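Local coordinates for protein manganese lipoxygenase (Gaeumannomyces graminis, PDB 5FX8) that catalyses the manganese-dependent dioxygenation of linoleic and alpha-linolenic acids to their 11S- and 13R-hydroperoxides, at residues D377-R381 and G382-E386; T108-A111 and Y112-N116; D266-D269 and D270-A274; A61-A64 and R65-L69; G476-V480 and M481-S485. All blocks are in the same frame, centred on the assembly; numbering follows the deposited sequence.

Interaction 1: residues D377-R381 and G382-E386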
# COMPACT_ATOMS: atom_id res chain seq x y z
N ASP A 377 10.52 8.24 -19.54
CA ASP A 377 9.17 8.77 -19.39
C ASP A 377 9.17 10.28 -19.22
O ASP A 377 8.47 11.00 -19.94
CB ASP A 377 8.50 8.10 -18.21
CG ASP A 377 7.17 8.71 -17.88
OD1 ASP A 377 6.36 8.89 -18.81
OD2 ASP A 377 6.92 9.02 -16.71
N LEU A 378 9.94 10.79 -18.25
CA LEU A 378 9.89 12.22 -17.98
C LEU A 378 10.42 13.02 -19.15
O LEU A 378 9.96 14.13 -19.40
CB LEU A 378 10.67 12.56 -16.72
CG LEU A 378 10.17 11.94 -15.42
CD1 LEU A 378 11.13 12.17 -14.27
CD2 LEU A 378 8.79 12.45 -15.10
N ARG A 379 11.38 12.48 -19.88
CA ARG A 379 11.90 13.21 -21.03
C ARG A 379 10.90 13.19 -22.16
O ARG A 379 10.75 14.18 -22.87
CB ARG A 379 13.22 12.62 -21.50
CG ARG A 379 14.40 13.03 -20.69
CD ARG A 379 15.68 12.59 -21.35
NE ARG A 379 16.82 12.77 -20.47
CZ ARG A 379 17.48 13.91 -20.33
NH1 ARG A 379 17.10 14.97 -21.02
NH2 ARG A 379 18.51 13.99 -19.51
N SER A 380 10.21 12.07 -22.35
CA SER A 380 9.16 12.07 -23.35
C SER A 380 8.06 13.08 -23.02
O SER A 380 7.46 13.64 -23.93
CB SER A 380 8.59 10.67 -23.49
OG SER A 380 7.54 10.54 -22.55
N ARG A 381 7.79 13.33 -21.74
CA ARG A 381 6.87 14.40 -21.38
C ARG A 381 7.52 15.77 -21.23
O ARG A 381 6.83 16.71 -20.84
CB ARG A 381 6.13 14.06 -20.10
CG ARG A 381 5.21 12.89 -20.28
CD ARG A 381 4.43 12.55 -19.07
NE ARG A 381 5.23 11.90 -18.06
CZ ARG A 381 5.09 12.14 -16.78
NH1 ARG A 381 4.22 13.02 -16.37
NH2 ARG A 381 5.81 11.50 -15.91
N GLY A 382 8.81 15.92 -21.50
CA GLY A 382 9.42 17.23 -21.46
C GLY A 382 9.67 17.82 -20.08
O GLY A 382 9.72 19.03 -19.95
N LEU A 383 9.88 17.00 -19.06
CA LEU A 383 10.03 17.49 -17.70
C LEU A 383 11.46 17.47 -17.15
O LEU A 383 11.65 17.83 -15.99
CB LEU A 383 9.13 16.67 -16.77
CG LEU A 383 7.65 16.60 -17.17
CD1 LEU A 383 6.87 15.88 -16.15
CD2 LEU A 383 7.07 17.95 -17.32
N ILE A 384 12.47 17.09 -17.93
CA ILE A 384 13.86 17.00 -17.46
C ILE A 384 14.73 17.96 -18.26
O ILE A 384 14.72 17.92 -19.49
CB ILE A 384 14.42 15.58 -17.60
CG1 ILE A 384 13.69 14.62 -16.68
CG2 ILE A 384 15.93 15.60 -17.35
CD1 ILE A 384 14.22 13.25 -16.71
N GLY A 385 15.51 18.79 -17.56
CA GLY A 385 16.40 19.76 -18.19
C GLY A 385 15.72 20.92 -18.91
O GLY A 385 14.57 21.24 -18.68
N GLU A 386 16.46 21.55 -19.80
CA GLU A 386 15.92 22.68 -20.54
C GLU A 386 15.46 22.16 -21.89
O GLU A 386 16.22 22.09 -22.85
CB GLU A 386 16.92 23.81 -20.63
CG GLU A 386 17.06 24.57 -19.30
CD GLU A 386 18.08 25.70 -19.33
OE1 GLU A 386 18.39 26.21 -20.42
OE2 GLU A 386 18.59 26.09 -18.25

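Interaction 2: residues T108-A111 and Y112-N116. With NAG (2-acetamido-2-deoxy-beta-D-glucopyranose), chain K.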
# COMPACT_ATOMS: atom_id res chain seq x y z
N THR A 108 -7.45 -3.91 8.03
CA THR A 108 -8.87 -3.69 7.76
C THR A 108 -9.66 -3.47 9.04
O THR A 108 -10.43 -2.51 9.15
CB THR A 108 -9.45 -4.87 7.00
OG1 THR A 108 -8.63 -5.17 5.88
CG2 THR A 108 -10.79 -4.51 6.49
N ALA A 109 -9.49 -4.38 10.01
CA ALA A 109 -10.18 -4.23 11.28
C ALA A 109 -9.85 -2.89 11.91
O ALA A 109 -10.73 -2.18 12.39
CB ALA A 109 -9.82 -5.37 12.21
N THR A 110 -8.57 -2.52 11.87
CA THR A 110 -8.16 -1.28 12.51
C THR A 110 -8.82 -0.09 11.86
O THR A 110 -9.32 0.80 12.54
CB THR A 110 -6.64 -1.15 12.45
OG1 THR A 110 -6.07 -2.28 13.09
CG2 THR A 110 -6.19 0.12 13.11
N ALA A 111 -8.84 -0.08 10.53
CA ALA A 111 -9.41 1.04 9.80
C ALA A 111 -10.90 1.20 10.09
O ALA A 111 -11.39 2.32 10.25
CB ALA A 111 -9.16 0.86 8.31
N TYR A 112 -11.63 0.09 10.16
CA TYR A 112 -13.04 0.18 10.50
C TYR A 112 -13.24 0.72 11.91
O TYR A 112 -14.08 1.59 12.14
CB TYR A 112 -13.68 -1.18 10.33
CG TYR A 112 -14.02 -1.48 8.91
CD1 TYR A 112 -14.53 -0.49 8.10
CD2 TYR A 112 -13.84 -2.74 8.38
CE1 TYR A 112 -14.84 -0.74 6.81
CE2 TYR A 112 -14.16 -3.00 7.08
CZ TYR A 112 -14.66 -1.99 6.29
OH TYR A 112 -15.01 -2.20 4.97
N ARG A 113 -12.46 0.21 12.86
CA ARG A 113 -12.55 0.73 14.22
C ARG A 113 -12.26 2.24 14.28
O ARG A 113 -13.05 3.02 14.84
CB ARG A 113 -11.60 -0.07 15.10
CG ARG A 113 -11.60 0.28 16.53
CD ARG A 113 -10.34 -0.25 17.15
NE ARG A 113 -10.05 -1.58 16.65
CZ ARG A 113 -8.84 -2.12 16.64
NH1 ARG A 113 -7.82 -1.43 17.11
NH2 ARG A 113 -8.66 -3.36 16.16
N GLU A 114 -11.18 2.70 13.65
CA GLU A 114 -10.86 4.13 13.68
C GLU A 114 -11.81 4.96 12.83
O GLU A 114 -11.94 6.17 13.06
CB GLU A 114 -9.40 4.35 13.25
CG GLU A 114 -8.44 3.47 14.03
CD GLU A 114 -6.99 3.91 13.99
OE1 GLU A 114 -6.41 3.98 12.91
OE2 GLU A 114 -6.41 4.18 15.06
N ALA A 115 -12.46 4.37 11.83
CA ALA A 115 -13.51 5.09 11.11
C ALA A 115 -14.74 5.25 11.98
O ALA A 115 -15.40 6.29 11.95
CB ALA A 115 -13.88 4.34 9.84
N ASN A 116 -15.06 4.23 12.75
CA ASN A 116 -16.22 4.33 13.61
C ASN A 116 -15.98 5.38 14.68
O ASN A 116 -16.88 6.16 15.00
CB ASN A 116 -16.52 2.96 14.22
CG ASN A 116 -17.47 2.15 13.37
OD1 ASN A 116 -18.60 1.94 13.76
ND2 ASN A 116 -17.02 1.69 12.21
C1 NAG K . -17.87 0.91 11.36
C2 NAG K . -17.98 1.59 10.02
C3 NAG K . -18.86 0.77 9.09
C4 NAG K . -18.32 -0.64 8.99
C5 NAG K . -18.24 -1.22 10.38
C6 NAG K . -17.63 -2.59 10.41
C7 NAG K . -18.04 3.99 9.56
C8 NAG K . -18.68 5.29 9.90
N2 NAG K . -18.50 2.92 10.20
O3 NAG K . -18.84 1.34 7.79
O4 NAG K . -19.16 -1.43 8.16
O5 NAG K . -17.41 -0.40 11.20
O6 NAG K . -17.52 -3.01 11.76
O7 NAG K . -17.15 3.91 8.73

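Interaction 3: residues D266-D269 and D270-A274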
# COMPACT_ATOMS: atom_id res chain seq x y z
N ASP A 266 -11.19 34.03 -11.12
CA ASP A 266 -12.60 33.81 -10.84
C ASP A 266 -12.89 34.09 -9.38
O ASP A 266 -11.99 34.30 -8.57
CB ASP A 266 -13.00 32.36 -11.14
CG ASP A 266 -13.24 32.10 -12.60
OD1 ASP A 266 -12.28 31.79 -13.31
OD2 ASP A 266 -14.39 32.18 -13.04
N ASP A 267 -14.17 34.06 -9.03
CA ASP A 267 -14.54 34.13 -7.63
C ASP A 267 -13.82 33.03 -6.86
O ASP A 267 -13.50 31.98 -7.39
CB ASP A 267 -16.06 33.98 -7.46
CG ASP A 267 -16.85 35.19 -8.00
OD1 ASP A 267 -16.25 36.01 -8.72
OD2 ASP A 267 -18.07 35.30 -7.72
N LYS A 268 -13.57 33.32 -5.59
CA LYS A 268 -12.85 32.39 -4.73
C LYS A 268 -13.46 31.00 -4.78
O LYS A 268 -12.75 30.01 -5.01
CB LYS A 268 -12.82 32.96 -3.32
CG LYS A 268 -12.01 32.19 -2.28
CD LYS A 268 -12.78 30.96 -1.75
CE LYS A 268 -12.65 30.64 -0.26
NZ LYS A 268 -13.78 29.75 0.20
N ASP A 269 -14.77 30.88 -4.56
CA ASP A 269 -15.38 29.55 -4.52
C ASP A 269 -15.41 28.90 -5.88
O ASP A 269 -15.33 27.68 -5.97
CB ASP A 269 -16.79 29.62 -3.96
CG ASP A 269 -16.81 30.03 -2.52
OD1 ASP A 269 -15.86 29.67 -1.80
OD2 ASP A 269 -17.75 30.74 -2.12
N ASP A 270 -15.53 29.68 -6.95
CA ASP A 270 -15.48 29.05 -8.27
C ASP A 270 -14.11 28.44 -8.53
O ASP A 270 -14.01 27.31 -9.03
CB ASP A 270 -15.82 30.05 -9.36
CG ASP A 270 -17.29 30.38 -9.40
OD1 ASP A 270 -18.09 29.69 -8.74
OD2 ASP A 270 -17.64 31.35 -10.10
N TRP A 271 -13.04 29.17 -8.22
CA TRP A 271 -11.71 28.63 -8.49
C TRP A 271 -11.43 27.46 -7.59
O TRP A 271 -10.90 26.44 -8.03
CB TRP A 271 -10.64 29.70 -8.32
CG TRP A 271 -9.24 29.17 -8.36
CD1 TRP A 271 -8.36 29.17 -7.34
CD2 TRP A 271 -8.57 28.52 -9.46
NE1 TRP A 271 -7.17 28.60 -7.72
CE2 TRP A 271 -7.27 28.19 -9.01
CE3 TRP A 271 -8.94 28.20 -10.77
CZ2 TRP A 271 -6.34 27.55 -9.82
CZ3 TRP A 271 -8.00 27.57 -11.58
CH2 TRP A 271 -6.72 27.25 -11.11
N LEU A 272 -11.81 27.58 -6.32
CA LEU A 272 -11.61 26.46 -5.41
C LEU A 272 -12.36 25.23 -5.90
O LEU A 272 -11.81 24.12 -5.89
CB LEU A 272 -12.03 26.85 -4.00
CG LEU A 272 -11.98 25.75 -2.95
CD1 LEU A 272 -10.63 25.13 -2.85
CD2 LEU A 272 -12.36 26.30 -1.63
N LEU A 273 -13.58 25.41 -6.40
CA LEU A 273 -14.36 24.28 -6.89
C LEU A 273 -13.77 23.70 -8.16
O LEU A 273 -13.89 22.51 -8.42
CB LEU A 273 -15.81 24.68 -7.14
CG LEU A 273 -16.73 23.51 -7.48
CD1 LEU A 273 -16.72 22.51 -6.37
CD2 LEU A 273 -18.11 24.00 -7.69
N ALA A 274 -13.15 24.55 -8.98
CA ALA A 274 -12.49 24.04 -10.16
C ALA A 274 -11.32 23.15 -9.77
O ALA A 274 -11.12 22.07 -10.35
CB ALA A 274 -12.03 25.20 -11.03
O HOH W 1 -16.00 33.72 -10.87

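Interaction 4: residues A61-A64 and R65-L69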
# COMPACT_ATOMS: atom_id res chain seq x y z
N ALA A 61 14.32 -30.12 -17.48
CA ALA A 61 13.06 -30.84 -17.37
C ALA A 61 12.09 -30.12 -16.46
O ALA A 61 10.88 -30.06 -16.73
CB ALA A 61 13.28 -32.27 -16.88
N SER A 62 12.59 -29.55 -15.36
CA SER A 62 11.68 -28.86 -14.46
C SER A 62 11.10 -27.64 -15.13
O SER A 62 9.91 -27.35 -14.98
CB SER A 62 12.39 -28.49 -13.18
OG SER A 62 12.92 -29.65 -12.60
N ILE A 63 11.91 -26.92 -15.91
CA ILE A 63 11.36 -25.81 -16.67
C ILE A 63 10.28 -26.29 -17.63
O ILE A 63 9.22 -25.66 -17.78
CB ILE A 63 12.48 -25.05 -17.40
CG1 ILE A 63 13.40 -24.42 -16.37
CG2 ILE A 63 11.89 -23.99 -18.28
CD1 ILE A 63 14.70 -23.99 -16.93
N ALA A 64 10.52 -27.41 -18.30
CA ALA A 64 9.54 -27.83 -19.29
C ALA A 64 8.23 -28.20 -18.61
O ALA A 64 7.16 -28.01 -19.19
CB ALA A 64 10.06 -28.99 -20.11
N ARG A 65 8.29 -28.68 -17.37
CA ARG A 65 7.07 -29.02 -16.66
C ARG A 65 6.36 -27.79 -16.09
O ARG A 65 5.13 -27.74 -16.09
CB ARG A 65 7.38 -30.04 -15.58
CG ARG A 65 6.15 -30.53 -14.87
CD ARG A 65 5.80 -31.99 -15.15
NE ARG A 65 4.63 -32.40 -14.37
CZ ARG A 65 4.67 -32.81 -13.10
NH1 ARG A 65 5.82 -32.86 -12.45
NH2 ARG A 65 3.55 -33.15 -12.49
N LYS A 66 7.11 -26.78 -15.64
CA LYS A 66 6.48 -25.48 -15.38
C LYS A 66 5.75 -24.96 -16.61
O LYS A 66 4.68 -24.36 -16.49
CB LYS A 66 7.53 -24.47 -14.93
CG LYS A 66 7.98 -24.64 -13.50
CD LYS A 66 8.54 -23.36 -12.92
CE LYS A 66 9.79 -22.94 -13.65
NZ LYS A 66 10.42 -21.71 -13.12
N ARG A 67 6.32 -25.13 -17.80
CA ARG A 67 5.65 -24.61 -18.99
C ARG A 67 4.39 -25.38 -19.35
O ARG A 67 3.59 -24.88 -20.16
CB ARG A 67 6.59 -24.58 -20.19
CG ARG A 67 7.70 -23.58 -20.03
CD ARG A 67 8.81 -23.71 -21.07
NE ARG A 67 8.32 -23.35 -22.38
CZ ARG A 67 8.31 -22.12 -22.87
NH1 ARG A 67 8.79 -21.12 -22.16
NH2 ARG A 67 7.83 -21.91 -24.07
N GLU A 68 4.18 -26.56 -18.80
CA GLU A 68 2.92 -27.23 -19.07
C GLU A 68 1.82 -26.83 -18.10
O GLU A 68 0.65 -27.02 -18.41
CB GLU A 68 3.09 -28.75 -19.03
CG GLU A 68 3.73 -29.34 -20.27
CD GLU A 68 3.98 -30.84 -20.17
OE1 GLU A 68 4.60 -31.31 -19.18
OE2 GLU A 68 3.54 -31.55 -21.10
N LEU A 69 2.16 -26.29 -16.96
CA LEU A 69 1.19 -26.08 -15.91
C LEU A 69 0.97 -24.62 -15.56
O LEU A 69 -0.01 -24.31 -14.88
CB LEU A 69 1.59 -26.86 -14.65
CG LEU A 69 1.97 -28.32 -14.84
CD1 LEU A 69 2.46 -28.93 -13.55
CD2 LEU A 69 0.77 -29.03 -15.27

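Interaction 5: residues G476-V480 and M481-S485. With MN (manganese (II) ion), chain I.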
# COMPACT_ATOMS: atom_id res chain seq x y z
N GLY A 476 8.55 1.62 -5.28
CA GLY A 476 8.59 3.06 -5.49
C GLY A 476 7.42 3.60 -6.29
O GLY A 476 6.56 4.25 -5.72
N ALA A 477 7.36 3.34 -7.60
CA ALA A 477 6.30 3.90 -8.42
C ALA A 477 4.90 3.52 -7.93
O ALA A 477 3.99 4.36 -7.92
CB ALA A 477 6.49 3.46 -9.86
N HIS A 478 4.70 2.26 -7.53
CA HIS A 478 3.38 1.87 -7.03
C HIS A 478 2.96 2.74 -5.86
O HIS A 478 1.80 3.15 -5.78
CB HIS A 478 3.39 0.41 -6.59
CG HIS A 478 2.08 -0.03 -6.00
ND1 HIS A 478 1.78 0.14 -4.68
CD2 HIS A 478 0.99 -0.57 -6.58
CE1 HIS A 478 0.56 -0.32 -4.45
NE2 HIS A 478 0.06 -0.76 -5.59
N HIS A 479 3.87 3.02 -4.96
CA HIS A 479 3.50 3.67 -3.72
C HIS A 479 3.36 5.17 -3.87
O HIS A 479 3.00 5.86 -2.93
CB HIS A 479 4.52 3.31 -2.65
CG HIS A 479 4.88 1.85 -2.63
ND1 HIS A 479 3.95 0.84 -2.77
CD2 HIS A 479 6.07 1.23 -2.47
CE1 HIS A 479 4.55 -0.33 -2.69
NE2 HIS A 479 5.84 -0.12 -2.51
N VAL A 480 3.65 5.71 -5.04
CA VAL A 480 3.33 7.09 -5.29
C VAL A 480 1.88 7.22 -5.72
O VAL A 480 1.20 8.19 -5.39
CB VAL A 480 4.32 7.65 -6.34
CG1 VAL A 480 3.95 9.06 -6.76
CG2 VAL A 480 5.72 7.62 -5.82
N MET A 481 1.37 6.24 -6.46
CA MET A 481 0.01 6.33 -6.99
C MET A 481 -1.02 5.74 -6.03
O MET A 481 -2.11 6.28 -5.92
CB MET A 481 -0.08 5.61 -8.33
CG MET A 481 0.77 6.18 -9.43
SD MET A 481 0.15 7.76 -9.99
CE MET A 481 -0.33 7.34 -11.66
N ASN A 482 -0.68 4.66 -5.35
CA ASN A 482 -1.58 3.84 -4.58
C ASN A 482 -0.97 3.70 -3.20
O ASN A 482 -0.34 4.65 -2.73
CB ASN A 482 -1.76 2.48 -5.24
CG ASN A 482 -2.93 1.72 -4.71
OD1 ASN A 482 -2.84 0.52 -4.47
ND2 ASN A 482 -4.03 2.42 -4.49
N GLN A 483 -1.11 2.55 -2.57
CA GLN A 483 -0.56 2.28 -1.24
C GLN A 483 -1.05 3.38 -0.29
O GLN A 483 -2.26 3.63 -0.23
CB GLN A 483 0.96 2.10 -1.36
CG GLN A 483 1.62 1.33 -0.21
CD GLN A 483 1.18 -0.13 -0.04
OE1 GLN A 483 1.20 -0.93 -0.97
NE2 GLN A 483 0.85 -0.49 1.17
N GLY A 484 -0.18 4.04 0.47
CA GLY A 484 -0.62 5.05 1.41
C GLY A 484 -0.77 6.42 0.83
O GLY A 484 -1.15 7.36 1.53
N SER A 485 -0.51 6.57 -0.44
CA SER A 485 -0.54 7.90 -1.03
C SER A 485 -1.94 8.51 -1.14
O SER A 485 -2.09 9.68 -0.86
CB SER A 485 0.12 7.87 -2.40
OG SER A 485 1.50 7.92 -2.18
MN MN I . -2.09 -1.10 -6.10
O HOH W 2 -4.48 -1.51 -6.19

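Interaction 1: residues D377-R381 and G382-E386
Leu383 N returns to Leu378 O, and Gly382 N returns to Arg379 O; together they form the Schellman motif that closes helix 374-380. The outer bond is almost straight, 2.9 Å from Leu383 N to Leu378 O with an N-H...O angle of 174°. The inner one reaches Arg379 O from well above its carbonyl plane. Gly382 makes the reversal with a positive phi of 74°, and its carbonyl goes on to accept from Arg178 NE.

The reversal lays two apolar side chains back along the last turn. Ile384 crosses Leu378 at about a right angle, its CD1 3.6 Å from Leu378 CB, and Leu383 CD1 meets Leu378 CD2. Tyr398 and Phe395 continue this packing. Ile384 CG2 sits over one face of the Arg379 guanidinium, off toward its rim, while Arg379 NH1 bonds Ala232 O of the zonadhesin chain. The bend at chi3 (-75°) turns Arg381 back along the helix to grip Asp377 side-on, NE to OD1 and NH2 to OD2 in a salt bridge, both meeting the carboxylate from above its plane. Leu383 CD1 rests over a face of that same guanidinium, 3.9 Å from Arg381 NH1.

Interaction 2: residues T108-A111 and Y112-N116
Tyr112 lies alongside Thr108, one turn earlier, the two side chains pointing the same way. Its CB sits 3.7 Å from Thr108 O, the carbonyl that also accepts Tyr112 N. With chi1 at -81°, CG stands beside the backbone N and the ring runs back along the preceding turn. CD2 therefore passes close to Thr108 O, and farther out CE2 meets the methyl Thr108 CG2 at 3.7 Å. The Thr108 rotamer turns this methyl to the ring and OG1 to Ala104 O. On the other flank the ring borders sugar: CD1 is 3.9 Å from C4 of the N-acetylglucosamine, whose C6 lies over one ring face, offset toward the rim. CE1 also nears C4, and the OH at the tip extends past both.

These residues belong to the long alpha-helix 86-124, whose i to i+4 bonds continue from Arg113 N to Ala109 O, Glu114 N to Thr110 O and Ala115 N to Ala111 O. Asn116 is an N-glycosylation site, and Thr118 completes its Asn-X-Thr sequon; ND2 is joined covalently to sugar C1 at 1.4 Å. The same ND2 donates to Tyr112 O at 2.9 Å, and Asn116 N reaches that oxygen from the opposite face of the carbonyl plane, so two bonds grip it. Asn116 OD1 accepts from Thr108 OG1 of the second subunit, and Tyr112 OH of that subunit hydrogen-bonds this N-acetylglucosamine. Glu114 runs beside Thr110, its CG 3.2 Å from Thr110 O, before its carboxylate turns to Ser145 N and Glu144 N. Arg113, bent at chi3, brings one guanidinium face over Thr110 CA.

Interaction 3: residues D266-D269 and D270-A274
Asp267 O receives Trp271 N at 3.0 Å, the first of three i to i+4 backbone bonds that start helix 268-305. Leu272 N to Lys268 O and Leu273 N to Asp269 O follow; the latter is the more bent, with an N-H...O angle of 152°.

Among the charged groups, four aspartates gather at the N-terminal end of the helix. Asp266 OD2 and Asp270 OD2 stand 4.5 Å apart, a like-charge approach that Lys508 probably eases through its salt bridge to Asp266 OD2. A second salt bridge joins neighbours in sequence: Lys268, folded over at chi2 (-80°), swings NZ to Asp269 OD1 and meets that oxygen nearly along its C-O axis, 2.9 Å away.

One water bonds three groups at once. It donates to Asp266 OD2 and to Asp270 OD2, the second at 3.0 Å, and accepts from Asp267 N, so it bridges the two carboxylates.

Van der Waals contacts are few and loose. Lys268 and Leu272 run side by side, NZ ending 4.2 Å from Leu272 CD2. Asp266 CB lies against Asp270 CB. The Trp271 indole, its CG anti to the backbone N (chi1 170°), heads away from residues 266-269 to pack on Pro249 and Ile252 of the sheet, and its NE1 bonds Asp161 OD1.

Asp267 holds the N-cap position without a capping bond from its side chain. The water running from its N-H to the carboxylate of Asp270, three residues on, instead gives a water-mediated counterpart to one half of a capping box, at the start of the helix that carries the manganese ligands His290 and His294.

Interaction 4: residues A61-A64 and R65-L69
Arg65 N bonds Ala61 O at 3.0 Å, the i to i+4 pattern of an alpha-helix, here the last turns of helix 56-69 on the surface near the N terminus. The same N-H also leans weakly toward Ser62 O. Arg65 CB packs near Ala61 O, but with CG anti to the backbone N (chi1 -175°) the rest of the chain leads away from residues 61-64.

Lys66 comes next and turns to the inner side. Its N-H points almost straight at Ser62 O, at an angle of 171°, and its CG lies 3.6 Å from that same oxygen. A bend at chi3 then carries NZ to a salt bridge with Asp310 OD1 and to the carbonyls of Phe305 and Leu308, with a cation-pi contact to the Phe305 ring. The buried ammonium thus has a carboxylate and two carbonyl oxygens around it.

Arg67 bonds Ile63 O through its N at 2.9 Å. Its aliphatic part follows the same carbonyl, CG 3.4 Å from Ile63 O, and beyond that Arg67 and Ile63 cross obliquely. The bend at chi3 (68°) sends NH1 of the guanidinium to a salt bridge with Glu442 OE1 and a hydrogen bond to Arg306 O.

Glu68 N makes a weak bond to Ala64 O and an i to i+3 bond to Arg65 O, 3.1 Å away. Glu68 CG rests near Ala64 O. Leu69 packs on Leu88 of helix 86-124, and its N is bonded to Lys66 O. The closest side-chain meeting between the two halves is that of Ile63 CG2 with Arg67 CD, at 4.2 Å.

Interaction 5: residues G476-V480 and M481-S485
The His478 imidazole carries Asn482 CB over one face, a CH-pi contact 4.0 Å from the ring centroid, while His479 ND1 lies at its edge, in the ring plane. The Asn482 side chain runs beside the ring, its amide turned 84° to it, and both reach one manganese ion. His478 NE2 binds the metal at 2.2 Å and Asn482 OD1 at 2.4 Å. Both side chains have CG anti to the backbone N, chi1 177° in His478, which directs them the same way.

On the ring's far nitrogen, His478 ND1 donates to His479 ND1 at 3.0 Å, a second-shell bond that, with the metal bond at NE2, would fix the ring's rotation. His479 NE2 in turn bonds Pro613 O. Gln483 lies beside His479, bent at chi2, its CG 3.5 Å from His479 ND1 and its amide nearly perpendicular to that ring; its OE1 bonds Ser617 OG, next to the C-terminal residue.

The backbone holds these groups in place as helix 460-481 ends. Asn482 N bonds His478 O at 2.9 Å, a type II' turn runs from Asn482 to Ser485, and Ser485 OG donates to His479 O. His290, His294, the C-terminal Val618 and a water complete the shell, giving the catalytic metal site of a lipoxygenase, here built around manganese.

From the N terminus the contacts come in series: interaction 4, then 2, 3, 1 and 5. None nests in or crosses another, and each lies within one continuous stretch of chain, so none closes a long loop. Interaction 4 is in the end of helix 56-69, interaction 2 in the next long helix, 86-124, at the subunit interface. Interaction 3 starts helix 268-305, which supplies two metal ligands, and interaction 1 ends helix 374-380 beside the zonadhesin chain. Interaction 5, near the chain's centre, ends helix 460-481 at the manganese. Interactions 3 and 4 are farthest apart, their centres about 61 Å from each other and on opposite sides of the chain's centre.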